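Mandelate racemase/muconate lactonizing enzyme, C-terminal domain protein (Paracoccus denitrificans, PDB 4DWD) binds magnesium and, belonging with mandelate racemase to the enolase superfamily, probably acts as a hydro-lyase. Local coordinates at residues G119-T124 / V312-M317; Y252-L257 / M282-L287; Q269-K274 / V296-Q301; G292-P297 / H318-V323. All coordinates share one frame; numbering follows the deposited sequence.

Contact 1: G119-T124 / V312-M317; sequences GGAWRT and VLSTLM
Between helix 114-117 and strand 125-132, the first strand of the barrel domain, a loop lays Trp122 and Arg123 against Ser314 to Met317, around the end of helix 304-314. Trp122 N anchors it with a 2.7 Å hydrogen bond to Ser314 O. The indole then lies alongside selenomethionine Met317, whose CA sits over one face, 3.6 Å from the centroid of the five-membered ring, in a CH-pi contact. Further out, Met317 CG meets Trp122 CZ2 at 3.5 Å and SE approaches the six-membered ring obliquely, a Met-aromatic contact. Were Trp122 an alanine, the backbone bond could remain, but Met317 would probably lose the ring beside it and be free to turn. Arg123 takes hold end-on: NH1 (2.8 Å) and NH2 (3.0 Å) both donate to Leu316 O, which lies 3° out of the guanidinium plane, while NH2 adds a weak bond to Met317 O. A bend at chi3 (64°) helps fold this group back, one face over Trp122 CB. Arg123 O is buried against Ser314 CB with no polar partner. Trp122 also packs on Arg77 of a second subunit, and within the chain Ala121 and Ser314 rest on Tyr115 of helix 114-117, Thr315 and Met317 on helix 277-291.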
loop_
_atom_site.group_PDB
_atom_site.type_symbol
_atom_site.label_atom_id
_atom_site.label_comp_id
_atom_site.label_asym_id
_atom_site.label_seq_id
_atom_site.Cartn_x
_atom_site.Cartn_y
_atom_site.Cartn_z
ATOM N N GLY B 119 20.915 -22.996 -24.988
ATOM C CA GLY B 119 21.924 -23.043 -23.930
ATOM C C GLY B 119 22.029 -24.345 -23.165
ATOM O O GLY B 119 22.722 -24.407 -22.153
ATOM N N GLY B 120 21.340 -25.380 -23.644
ATOM C CA GLY B 120 21.440 -26.711 -23.048
ATOM C C GLY B 120 20.178 -27.167 -22.334
ATOM O O GLY B 120 19.356 -26.354 -21.893
ATOM N N ALA B 121 20.047 -28.484 -22.211
ATOM C CA ALA B 121 18.940 -29.103 -21.500
ATOM C C ALA B 121 19.378 -29.606 -20.132
ATOM O O ALA B 121 20.440 -30.222 -19.999
ATOM C CB ALA B 121 18.383 -30.252 -22.319
ATOM N N TRP B 122 18.554 -29.338 -19.121
ATOM C CA TRP B 122 18.719 -29.935 -17.789
ATOM C C TRP B 122 18.311 -31.374 -17.802
ATOM O O TRP B 122 18.743 -32.162 -16.967
ATOM C CB TRP B 122 17.850 -29.222 -16.768
ATOM C CG TRP B 122 18.335 -27.838 -16.479
ATOM C CD1 TRP B 122 17.937 -26.656 -17.098
ATOM C CD2 TRP B 122 19.337 -27.440 -15.487
ATOM N NE1 TRP B 122 18.608 -25.587 -16.576
ATOM C CE2 TRP B 122 19.471 -25.989 -15.607
ATOM C CE3 TRP B 122 20.106 -28.119 -14.540
ATOM C CZ2 TRP B 122 20.343 -25.262 -14.803
ATOM C CZ3 TRP B 122 20.991 -27.373 -13.740
ATOM C CH2 TRP B 122 21.096 -25.975 -13.867
ATOM N N ARG B 123 17.426 -31.709 -18.733
ATOM C CA ARG B 123 16.822 -33.030 -18.823
ATOM C C ARG B 123 16.358 -33.233 -20.254
ATOM O O ARG B 123 15.901 -32.290 -20.906
ATOM C CB ARG B 123 15.611 -33.125 -17.882
ATOM C CG ARG B 123 14.470 -32.193 -18.295
ATOM C CD ARG B 123 13.442 -31.939 -17.208
ATOM N NE ARG B 123 14.014 -31.242 -16.058
ATOM C CZ ARG B 123 14.214 -29.930 -15.978
ATOM N NH1 ARG B 123 13.894 -29.120 -16.993
ATOM N NH2 ARG B 123 14.739 -29.425 -14.863
ATOM N N THR B 124 16.464 -34.461 -20.749
ATOM C CA THR B 124 15.873 -34.790 -22.045
ATOM C C THR B 124 14.773 -35.846 -21.900
ATOM O O THR B 124 14.172 -36.268 -22.888
ATOM C CB THR B 124 16.925 -35.230 -23.084
ATOM O OG1 THR B 124 17.658 -36.350 -22.576
ATOM C CG2 THR B 124 17.878 -34.086 -23.412
ATOM N N VAL B 312 11.662 -25.777 -24.878
ATOM C CA VAL B 312 11.761 -24.726 -23.861
ATOM C C VAL B 312 11.820 -25.311 -22.453
ATOM O O VAL B 312 12.656 -24.922 -21.658
ATOM C CB VAL B 312 10.612 -23.700 -23.990
ATOM C CG1 VAL B 312 10.489 -22.817 -22.748
ATOM C CG2 VAL B 312 10.804 -22.846 -25.238
ATOM N N LEU B 313 10.948 -26.264 -22.145
ATOM C CA LEU B 313 10.942 -26.818 -20.778
ATOM C C LEU B 313 12.194 -27.616 -20.405
ATOM O O LEU B 313 12.546 -27.703 -19.227
ATOM C CB LEU B 313 9.662 -27.611 -20.509
ATOM C CG LEU B 313 8.453 -26.668 -20.367
ATOM C CD1 LEU B 313 7.150 -27.450 -20.364
ATOM C CD2 LEU B 313 8.563 -25.802 -19.114
ATOM N N SER B 314 12.881 -28.167 -21.408
ATOM C CA SER B 314 14.138 -28.861 -21.147
ATOM C C SER B 314 15.181 -27.907 -20.563
ATOM O O SER B 314 16.102 -28.361 -19.860
ATOM C CB SER B 314 14.674 -29.538 -22.418
ATOM O OG SER B 314 15.259 -28.608 -23.317
ATOM N N THR B 315 15.019 -26.604 -20.830
ATOM C CA THR B 315 15.983 -25.569 -20.389
ATOM C C THR B 315 15.658 -24.981 -19.017
ATOM O O THR B 315 16.443 -24.195 -18.485
ATOM C CB THR B 315 16.088 -24.376 -21.378
ATOM O OG1 THR B 315 14.953 -23.508 -21.239
ATOM C CG2 THR B 315 16.248 -24.846 -22.830
ATOM N N LEU B 316 14.493 -25.330 -18.473
ATOM C CA LEU B 316 14.008 -24.754 -17.216
ATOM C C LEU B 316 14.673 -25.443 -16.029
ATOM O O LEU B 316 14.516 -26.643 -15.839
ATOM C CB LEU B 316 12.479 -24.878 -17.130
ATOM C CG LEU B 316 11.771 -24.289 -15.900
ATOM C CD1 LEU B 316 11.864 -22.767 -15.862
ATOM C CD2 LEU B 316 10.315 -24.726 -15.839
HETATM N N MSE B 317 15.429 -24.679 -15.246
HETATM C CA MSE B 317 16.160 -25.248 -14.112
HETATM C C MSE B 317 15.204 -25.785 -13.076
HETATM O O MSE B 317 15.206 -26.988 -12.798
HETATM C CB MSE B 317 17.088 -24.193 -13.527
HETATM C CG MSE B 317 17.876 -24.765 -12.354
HETATM SE SE MSE B 317 19.132 -23.404 -11.677
HETATM C CE MSE B 317 17.850 -21.906 -11.497
#

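Contact 2: Y252-L257 / M282-L287; sequences YTLQAL and MQCAAL
Leu254 pushes its CD1 methyl onto the helix of Met282 to Leu287, lying over the backbone between Gln283 and Cys284. The nearest atom there is Gln283 O at 3.9 Å, and Cys284 CA follows at 4.0 Å. With CG swung opposite the backbone N (chi1 -175°), the leucine reaches across to this helix and meets Leu287 at an oblique angle, Leu254 CD1 to Leu287 CD2 being 4.0 Å. That same Leu287 methyl also comes up against Leu254 O, at 3.7 Å. One turn on, Leu257 uses CD2 to fit against Cys284, touching both SG and CB at 3.6 Å. The two helices, 254-263 and 277-291, are successive outer helices of the enolase-type barrel, and the second of them makes the beta-alpha-beta crossover from strand 267-268 to the parallel strand 294-295. Thr253 is the N-cap of the first: Ala256 N donates to its OG1 at 2.9 Å, fixing the helix start just ahead of Leu254. The sulfur of Cys284 trails back beside its own backbone N (chi1 -70°), where Leu257 CD2 and Leu254 CD1 both reach it, and inward the cysteine packs on Phe295. A second subunit comes up to the same seam, setting its Ala286 on Leu254 and Gln283 and its Ala290 on Leu287, while Gln255 NE2 donates to His289 O of that subunit.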
loop_
_atom_site.group_PDB
_atom_site.type_symbol
_atom_site.label_atom_id
_atom_site.label_comp_id
_atom_site.label_asym_id
_atom_site.label_seq_id
_atom_site.Cartn_x
_atom_site.Cartn_y
_atom_site.Cartn_z
ATOM N N TYR B 252 -1.372 -12.935 -22.779
ATOM C CA TYR B 252 -0.805 -12.960 -24.127
ATOM C C TYR B 252 0.368 -12.034 -24.366
ATOM O O TYR B 252 0.904 -12.018 -25.460
ATOM C CB TYR B 252 -1.897 -12.688 -25.181
ATOM C CG TYR B 252 -3.100 -13.608 -25.063
ATOM C CD1 TYR B 252 -3.093 -14.875 -25.656
ATOM C CD2 TYR B 252 -4.245 -13.208 -24.365
ATOM C CE1 TYR B 252 -4.183 -15.717 -25.563
ATOM C CE2 TYR B 252 -5.362 -14.041 -24.274
ATOM C CZ TYR B 252 -5.323 -15.294 -24.879
ATOM O OH TYR B 252 -6.392 -16.170 -24.793
ATOM N N THR B 253 0.741 -11.245 -23.362
ATOM C CA THR B 253 1.918 -10.386 -23.482
ATOM C C THR B 253 2.795 -10.508 -22.250
ATOM O O THR B 253 2.326 -10.888 -21.167
ATOM C CB THR B 253 1.562 -8.887 -23.657
ATOM O OG1 THR B 253 0.975 -8.403 -22.445
ATOM C CG2 THR B 253 0.596 -8.669 -24.839
ATOM N N LEU B 254 4.060 -10.140 -22.414
ATOM C CA LEU B 254 5.011 -10.139 -21.320
ATOM C C LEU B 254 4.581 -9.164 -20.224
ATOM O O LEU B 254 4.720 -9.459 -19.038
ATOM C CB LEU B 254 6.396 -9.762 -21.859
ATOM C CG LEU B 254 7.569 -9.828 -20.885
ATOM C CD1 LEU B 254 7.851 -11.266 -20.478
ATOM C CD2 LEU B 254 8.797 -9.176 -21.505
ATOM N N GLN B 255 4.019 -8.024 -20.626
ATOM C CA GLN B 255 3.589 -7.009 -19.653
ATOM C C GLN B 255 2.339 -7.455 -18.896
ATOM O O GLN B 255 2.237 -7.227 -17.695
ATOM C CB GLN B 255 3.356 -5.656 -20.326
ATOM C CG GLN B 255 4.611 -5.034 -20.915
ATOM C CD GLN B 255 5.024 -5.680 -22.211
ATOM O OE1 GLN B 255 4.192 -6.237 -22.926
ATOM N NE2 GLN B 255 6.318 -5.628 -22.516
ATOM N N ALA B 256 1.391 -8.094 -19.588
ATOM C CA ALA B 256 0.240 -8.657 -18.890
ATOM C C ALA B 256 0.669 -9.806 -17.979
ATOM O O ALA B 256 0.072 -9.991 -16.923
ATOM C CB ALA B 256 -0.859 -9.110 -19.863
ATOM N N LEU B 257 1.718 -10.557 -18.342
ATOM C CA LEU B 257 2.207 -11.586 -17.419
ATOM C C LEU B 257 2.785 -10.943 -16.166
ATOM O O LEU B 257 2.580 -11.436 -15.062
ATOM C CB LEU B 257 3.222 -12.509 -18.097
ATOM C CG LEU B 257 3.509 -13.816 -17.357
ATOM C CD1 LEU B 257 2.233 -14.635 -17.321
ATOM C CD2 LEU B 257 4.627 -14.576 -18.056
HETATM N N MSE B 282 10.805 -17.946 -23.565
HETATM C CA MSE B 282 12.060 -17.810 -22.809
HETATM C C MSE B 282 12.079 -16.518 -22.024
HETATM O O MSE B 282 12.552 -16.494 -20.891
HETATM C CB MSE B 282 13.298 -17.943 -23.707
HETATM C CG MSE B 282 13.438 -19.327 -24.356
HETATM SE SE MSE B 282 13.864 -20.755 -23.054
HETATM C CE MSE B 282 15.719 -20.261 -22.692
ATOM N N GLN B 283 11.554 -15.438 -22.602
ATOM C CA GLN B 283 11.439 -14.174 -21.862
ATOM C C GLN B 283 10.480 -14.302 -20.688
ATOM O O GLN B 283 10.735 -13.755 -19.619
ATOM C CB GLN B 283 10.987 -13.036 -22.779
ATOM C CG GLN B 283 12.019 -12.699 -23.849
ATOM C CD GLN B 283 11.457 -11.869 -24.980
ATOM O OE1 GLN B 283 10.249 -11.600 -25.047
ATOM N NE2 GLN B 283 12.332 -11.457 -25.889
ATOM N N CYS B 284 9.365 -15.001 -20.894
ATOM C CA CYS B 284 8.425 -15.218 -19.809
ATOM C C CYS B 284 9.047 -16.037 -18.675
ATOM O O CYS B 284 8.804 -15.756 -17.492
ATOM C CB CYS B 284 7.162 -15.908 -20.314
ATOM S SG CYS B 284 6.111 -14.867 -21.363
ATOM N N ALA B 285 9.846 -17.037 -19.040
ATOM C CA ALA B 285 10.549 -17.836 -18.040
ATOM C C ALA B 285 11.486 -16.960 -17.208
ATOM O O ALA B 285 11.531 -17.084 -15.989
ATOM C CB ALA B 285 11.311 -18.978 -18.705
ATOM N N ALA B 286 12.181 -16.043 -17.866
ATOM C CA ALA B 286 13.079 -15.120 -17.176
ATOM C C ALA B 286 12.300 -14.231 -16.223
ATOM O O ALA B 286 12.734 -13.994 -15.098
ATOM C CB ALA B 286 13.838 -14.267 -18.180
ATOM N N LEU B 287 11.150 -13.736 -16.681
ATOM C CA LEU B 287 10.318 -12.894 -15.823
ATOM C C LEU B 287 9.872 -13.684 -14.591
ATOM O O LEU B 287 9.885 -13.154 -13.474
ATOM C CB LEU B 287 9.104 -12.374 -16.601
ATOM C CG LEU B 287 8.114 -11.506 -15.811
ATOM C CD1 LEU B 287 8.742 -10.163 -15.432
ATOM C CD2 LEU B 287 6.846 -11.294 -16.629
#

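Contact 3: Q269-K274 / V296-Q301; sequences QPDIVK and VPHQTQ
His298 ND1 donates to Asp271 OD2 in a 2.6 Å hydrogen bond. The oxygen lies nearly in the imidazole plane, 5° out, and is met on its anti side by a donor somewhat tilted from the carboxylate plane, with carboxylate and ring planes turned 48° apart. Both side chains have CG opposite the backbone N (chi1 -176° for Asp271), which carries them across one another. The carboxylate is pinned elsewhere too: OD1 accepts from Val273 N at 2.9 Å, an Asx turn, and water 1 donates to OD2. That water also donates to Gln299 OE1 and accepts from Thr300 N. Gln299 folds back on its own loop, NE2 giving a 2.7 Å bond to Gln301 O on a lone pair. Lys274 runs extended as far as CE, which lies 3.8 Å from His298 CE1; a bend at the last torsion then turns NZ to Ser43 OG. The backbones join more loosely, by weak bonds from His298 N to Gln269 O and Pro270 O and through water 2 between Ile272 N and His298 O. Such a His-Asp pair after the sixth and seventh barrel strands is known from mandelate racemase. Here it follows strands 267-268 and 294-295, with Ile272 packed on helices 277-291 and 304-314 and Val273 on Glu41 of strand 37-42.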
loop_
_atom_site.group_PDB
_atom_site.type_symbol
_atom_site.label_atom_id
_atom_site.label_comp_id
_atom_site.label_asym_id
_atom_site.label_seq_id
_atom_site.Cartn_x
_atom_site.Cartn_y
_atom_site.Cartn_z
ATOM N N GLN B 269 1.235 -19.815 -16.445
ATOM C CA GLN B 269 1.043 -20.847 -17.470
ATOM C C GLN B 269 0.751 -20.285 -18.868
ATOM O O GLN B 269 -0.190 -20.730 -19.518
ATOM C CB GLN B 269 -0.108 -21.752 -17.047
ATOM C CG GLN B 269 0.011 -22.234 -15.613
ATOM C CD GLN B 269 -1.109 -23.171 -15.280
ATOM O OE1 GLN B 269 -2.193 -22.732 -14.879
ATOM N NE2 GLN B 269 -0.867 -24.466 -15.453
ATOM N N PRO B 270 1.584 -19.332 -19.351
ATOM C CA PRO B 270 1.361 -18.920 -20.736
ATOM C C PRO B 270 1.609 -20.104 -21.702
ATOM O O PRO B 270 2.252 -21.100 -21.331
ATOM C CB PRO B 270 2.402 -17.814 -20.932
ATOM C CG PRO B 270 3.535 -18.217 -20.029
ATOM C CD PRO B 270 2.858 -18.818 -18.816
ATOM N N ASP B 271 1.099 -19.981 -22.926
ATOM C CA ASP B 271 1.091 -21.086 -23.906
ATOM C C ASP B 271 1.884 -20.651 -25.124
ATOM O O ASP B 271 1.574 -19.621 -25.753
ATOM C CB ASP B 271 -0.371 -21.425 -24.280
ATOM C CG ASP B 271 -0.503 -22.609 -25.206
ATOM O OD1 ASP B 271 0.340 -22.797 -26.099
ATOM O OD2 ASP B 271 -1.508 -23.343 -25.053
ATOM N N ILE B 272 2.871 -21.470 -25.480
ATOM C CA ILE B 272 3.803 -21.185 -26.569
ATOM C C ILE B 272 3.175 -20.983 -27.960
ATOM O O ILE B 272 3.799 -20.348 -28.827
ATOM C CB ILE B 272 4.894 -22.304 -26.594
ATOM C CG1 ILE B 272 6.179 -21.879 -27.311
ATOM C CG2 ILE B 272 4.351 -23.638 -27.119
ATOM C CD1 ILE B 272 7.361 -22.667 -26.789
ATOM N N VAL B 273 1.972 -21.528 -28.185
ATOM C CA VAL B 273 1.280 -21.320 -29.460
ATOM C C VAL B 273 0.200 -20.252 -29.372
ATOM O O VAL B 273 -0.425 -19.904 -30.392
ATOM C CB VAL B 273 0.705 -22.623 -30.078
ATOM C CG1 VAL B 273 1.809 -23.624 -30.337
ATOM C CG2 VAL B 273 -0.396 -23.247 -29.233
ATOM N N LYS B 274 -0.007 -19.716 -28.167
ATOM C CA LYS B 274 -0.917 -18.576 -27.991
ATOM C C LYS B 274 -0.200 -17.232 -28.021
ATOM O O LYS B 274 -0.803 -16.210 -28.360
ATOM C CB LYS B 274 -1.707 -18.685 -26.678
ATOM C CG LYS B 274 -2.663 -19.869 -26.667
ATOM C CD LYS B 274 -3.448 -19.878 -25.361
ATOM C CE LYS B 274 -4.372 -21.083 -25.247
ATOM N NZ LYS B 274 -5.530 -20.982 -26.188
ATOM N N VAL B 296 4.831 -23.048 -15.558
ATOM C CA VAL B 296 4.202 -24.332 -15.888
ATOM C C VAL B 296 3.295 -24.106 -17.114
ATOM O O VAL B 296 2.097 -23.900 -16.979
ATOM C CB VAL B 296 3.388 -24.907 -14.698
ATOM C CG1 VAL B 296 2.821 -26.289 -15.036
ATOM C CG2 VAL B 296 4.240 -24.974 -13.423
ATOM N N PRO B 297 3.881 -24.103 -18.313
ATOM C CA PRO B 297 3.129 -23.697 -19.507
ATOM C C PRO B 297 1.864 -24.507 -19.759
ATOM O O PRO B 297 1.844 -25.731 -19.566
ATOM C CB PRO B 297 4.118 -23.950 -20.638
ATOM C CG PRO B 297 5.455 -23.742 -19.998
ATOM C CD PRO B 297 5.306 -24.333 -18.614
ATOM N N HIS B 298 0.827 -23.815 -20.228
ATOM C CA HIS B 298 -0.342 -24.461 -20.810
ATOM C C HIS B 298 0.030 -24.947 -22.192
ATOM O O HIS B 298 0.666 -24.219 -22.974
ATOM C CB HIS B 298 -1.455 -23.430 -20.870
ATOM C CG HIS B 298 -2.706 -23.891 -21.574
ATOM N ND1 HIS B 298 -2.862 -23.823 -22.911
ATOM C CD2 HIS B 298 -3.891 -24.393 -21.066
ATOM C CE1 HIS B 298 -4.086 -24.275 -23.243
ATOM N NE2 HIS B 298 -4.716 -24.625 -22.117
ATOM N N GLN B 299 -0.329 -26.186 -22.523
ATOM C CA GLN B 299 -0.091 -26.669 -23.888
ATOM C C GLN B 299 -0.972 -27.879 -24.150
ATOM O O GLN B 299 -0.909 -28.863 -23.422
ATOM C CB GLN B 299 1.395 -26.993 -24.079
ATOM C CG GLN B 299 1.910 -26.747 -25.489
ATOM C CD GLN B 299 1.234 -27.621 -26.525
ATOM O OE1 GLN B 299 0.542 -27.125 -27.429
ATOM N NE2 GLN B 299 1.401 -28.929 -26.386
ATOM N N THR B 300 -1.813 -27.795 -25.178
ATOM C CA THR B 300 -2.825 -28.824 -25.425
ATOM C C THR B 300 -2.710 -29.489 -26.785
ATOM O O THR B 300 -3.514 -30.356 -27.095
ATOM C CB THR B 300 -4.250 -28.253 -25.276
ATOM O OG1 THR B 300 -4.428 -27.166 -26.198
ATOM C CG2 THR B 300 -4.478 -27.765 -23.831
ATOM N N GLN B 301 -1.719 -29.098 -27.586
ATOM C CA GLN B 301 -1.565 -29.647 -28.945
ATOM C C GLN B 301 -0.476 -30.722 -29.010
ATOM O O GLN B 301 0.571 -30.569 -28.378
ATOM C CB GLN B 301 -1.288 -28.522 -29.950
ATOM C CG GLN B 301 -2.310 -27.381 -29.925
ATOM C CD GLN B 301 -3.744 -27.868 -30.112
ATOM O OE1 GLN B 301 -4.022 -28.721 -30.955
ATOM N NE2 GLN B 301 -4.658 -27.321 -29.325
HETATM O O HOH W 1 -1.667 -25.382 -26.776
HETATM O O HOH W 2 3.279 -23.972 -23.991
#

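Contact 4: G292-P297 / H318-V323; sequences GVEFVP and HMTKPV
The flat group at work is the Glu294 carboxylate, and its OE1 is gripped on both lone pairs: Thr320 OG1 donates to the anti one at 2.6 Å, Lys321 NZ to the syn one at 2.7 Å in a salt bridge. OE2, the other oxygen, takes a 2.7 Å bond from water 3, which in turn accepts from Lys321 NZ and so closes a ring of bonds that limits rotation of the carboxylate. The Phe295 ring is turned away from this loop, onto Met281 and Cys284 of helix 277-291. Lys321 brings NZ to Glu294 by bending twice, at chi2 (-77°) and chi4 (-61°). Its inner carbons cross Val296 on the way, CB 3.7 Å from Val296 CG1 and CG the same distance from CG2. With a leucine in place of Glu294, Lys321 would probably be left without its charge mate and Thr320 OG1 without its acceptor. Two waters bridge the segments: water 4 links Phe295 O and Thr320 N, while water 5 accepts from Phe295 N and donates to His318 O and also to the Thr320 hydroxyl. A third subunit packs its Asp171 on Thr320. Strand 294-295, paired with 267-268, is thus joined by waters and one carboxylate to the loop entering strand 323-325, strands 294-295 and 323-325 being the seventh and eighth of an enolase-superfamily (beta/alpha)7-beta barrel.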
loop_
_atom_site.group_PDB
_atom_site.type_symbol
_atom_site.label_atom_id
_atom_site.label_comp_id
_atom_site.label_asym_id
_atom_site.label_seq_id
_atom_site.Cartn_x
_atom_site.Cartn_y
_atom_site.Cartn_z
ATOM N N GLY B 292 10.276 -15.082 -8.668
ATOM C CA GLY B 292 10.105 -16.245 -7.791
ATOM C C GLY B 292 8.765 -16.938 -7.966
ATOM O O GLY B 292 8.164 -17.374 -6.997
ATOM N N VAL B 293 8.292 -17.027 -9.200
ATOM C CA VAL B 293 7.041 -17.712 -9.468
ATOM C C VAL B 293 7.311 -18.957 -10.305
ATOM O O VAL B 293 8.258 -18.988 -11.112
ATOM C CB VAL B 293 5.970 -16.799 -10.124
ATOM C CG1 VAL B 293 5.799 -15.476 -9.386
ATOM C CG2 VAL B 293 6.243 -16.558 -11.571
ATOM N N GLU B 294 6.474 -19.968 -10.111
ATOM C CA GLU B 294 6.558 -21.202 -10.894
ATOM C C GLU B 294 6.168 -20.965 -12.349
ATOM O O GLU B 294 5.308 -20.145 -12.646
ATOM C CB GLU B 294 5.644 -22.281 -10.309
ATOM C CG GLU B 294 6.078 -22.857 -8.966
ATOM C CD GLU B 294 5.072 -23.877 -8.470
ATOM O OE1 GLU B 294 5.101 -25.037 -8.948
ATOM O OE2 GLU B 294 4.238 -23.523 -7.617
ATOM N N PHE B 295 6.811 -21.701 -13.247
ATOM C CA PHE B 295 6.576 -21.583 -14.691
ATOM C C PHE B 295 6.121 -22.937 -15.243
ATOM O O PHE B 295 6.913 -23.883 -15.322
ATOM C CB PHE B 295 7.855 -21.098 -15.374
ATOM C CG PHE B 295 7.675 -20.735 -16.809
ATOM C CD1 PHE B 295 7.017 -19.552 -17.166
ATOM C CD2 PHE B 295 8.175 -21.562 -17.810
ATOM C CE1 PHE B 295 6.861 -19.211 -18.493
ATOM C CE2 PHE B 295 8.029 -21.217 -19.150
ATOM C CZ PHE B 295 7.365 -20.038 -19.485
ATOM N N VAL B 296 4.831 -23.048 -15.558
ATOM C CA VAL B 296 4.202 -24.332 -15.888
ATOM C C VAL B 296 3.295 -24.106 -17.114
ATOM O O VAL B 296 2.097 -23.900 -16.979
ATOM C CB VAL B 296 3.388 -24.907 -14.698
ATOM C CG1 VAL B 296 2.821 -26.289 -15.036
ATOM C CG2 VAL B 296 4.240 -24.974 -13.423
ATOM N N PRO B 297 3.881 -24.103 -18.313
ATOM C CA PRO B 297 3.129 -23.697 -19.507
ATOM C C PRO B 297 1.864 -24.507 -19.759
ATOM O O PRO B 297 1.844 -25.731 -19.566
ATOM C CB PRO B 297 4.118 -23.950 -20.638
ATOM C CG PRO B 297 5.455 -23.742 -19.998
ATOM C CD PRO B 297 5.306 -24.333 -18.614
ATOM N N HIS B 318 14.383 -24.899 -12.505
ATOM C CA HIS B 318 13.467 -25.283 -11.424
ATOM C C HIS B 318 12.139 -25.696 -11.961
ATOM O O HIS B 318 11.131 -25.002 -11.759
ATOM C CB HIS B 318 13.290 -24.154 -10.410
ATOM C CG HIS B 318 14.546 -23.795 -9.666
ATOM N ND1 HIS B 318 14.847 -22.525 -9.334
ATOM C CD2 HIS B 318 15.591 -24.589 -9.187
ATOM C CE1 HIS B 318 16.025 -22.504 -8.674
ATOM N NE2 HIS B 318 16.481 -23.766 -8.593
HETATM N N MSE B 319 12.118 -26.826 -12.664
HETATM C CA MSE B 319 10.853 -27.441 -13.093
HETATM C C MSE B 319 10.164 -28.029 -11.882
HETATM O O MSE B 319 10.744 -28.844 -11.163
HETATM C CB MSE B 319 11.088 -28.491 -14.175
HETATM C CG MSE B 319 9.948 -28.477 -15.190
HETATM SE SE MSE B 319 10.231 -29.681 -16.737
HETATM C CE MSE B 319 9.690 -31.228 -15.690
ATOM N N THR B 320 8.927 -27.596 -11.640
ATOM C CA THR B 320 8.186 -27.975 -10.434
ATOM C C THR B 320 6.953 -28.828 -10.712
ATOM O O THR B 320 6.472 -29.540 -9.825
ATOM C CB THR B 320 7.724 -26.729 -9.660
ATOM O OG1 THR B 320 7.015 -25.853 -10.555
ATOM C CG2 THR B 320 8.914 -25.996 -9.062
ATOM N N LYS B 321 6.437 -28.741 -11.936
ATOM C CA LYS B 321 5.274 -29.530 -12.347
ATOM C C LYS B 321 5.598 -30.156 -13.698
ATOM O O LYS B 321 6.473 -29.666 -14.410
ATOM C CB LYS B 321 4.005 -28.652 -12.421
ATOM C CG LYS B 321 3.676 -27.877 -11.140
ATOM C CD LYS B 321 3.044 -28.742 -10.062
ATOM C CE LYS B 321 2.454 -27.910 -8.925
ATOM N NZ LYS B 321 3.449 -27.064 -8.204
ATOM N N PRO B 322 4.920 -31.255 -14.049
ATOM C CA PRO B 322 5.209 -31.934 -15.303
ATOM C C PRO B 322 4.691 -31.200 -16.543
ATOM O O PRO B 322 4.010 -30.189 -16.442
ATOM C CB PRO B 322 4.475 -33.270 -15.158
ATOM C CG PRO B 322 4.172 -33.402 -13.707
ATOM C CD PRO B 322 3.945 -32.003 -13.239
ATOM N N VAL B 323 5.028 -31.748 -17.703
ATOM C CA VAL B 323 4.572 -31.247 -19.005
ATOM C C VAL B 323 3.123 -31.665 -19.274
ATOM O O VAL B 323 2.761 -32.830 -19.132
ATOM C CB VAL B 323 5.466 -31.818 -20.125
ATOM C CG1 VAL B 323 4.976 -31.356 -21.493
ATOM C CG2 VAL B 323 6.918 -31.407 -19.915
HETATM O O HOH W 3 3.010 -25.248 -6.018
HETATM O O HOH W 4 7.456 -26.320 -13.814
HETATM O O HOH W 5 8.479 -23.784 -12.196
#

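The centre of contact 3 is about 2 Å from the centre of the chain, and this contact is nearest the metal site: the side chain of His298 is about 3 Å from that of Glu249 and that of Gln269 about 3 Å from the side chain of Glu223, both calcium ligands in a structure of this protein, though no ion is bound there in this chain. The other contacts lie further out. Contacts 3 and 4 share Val296 and Pro297. Phe295 of contact 4 joins contact 2 through Cys284 (CE1 to CB 3.8 Å) and contact 3 through Pro270. Leu313 of contact 1 packs on Pro297, CD2 to CD 3.6 Å. Contacts 1 and 2 both touch a second subunit, 1 and 4 a third.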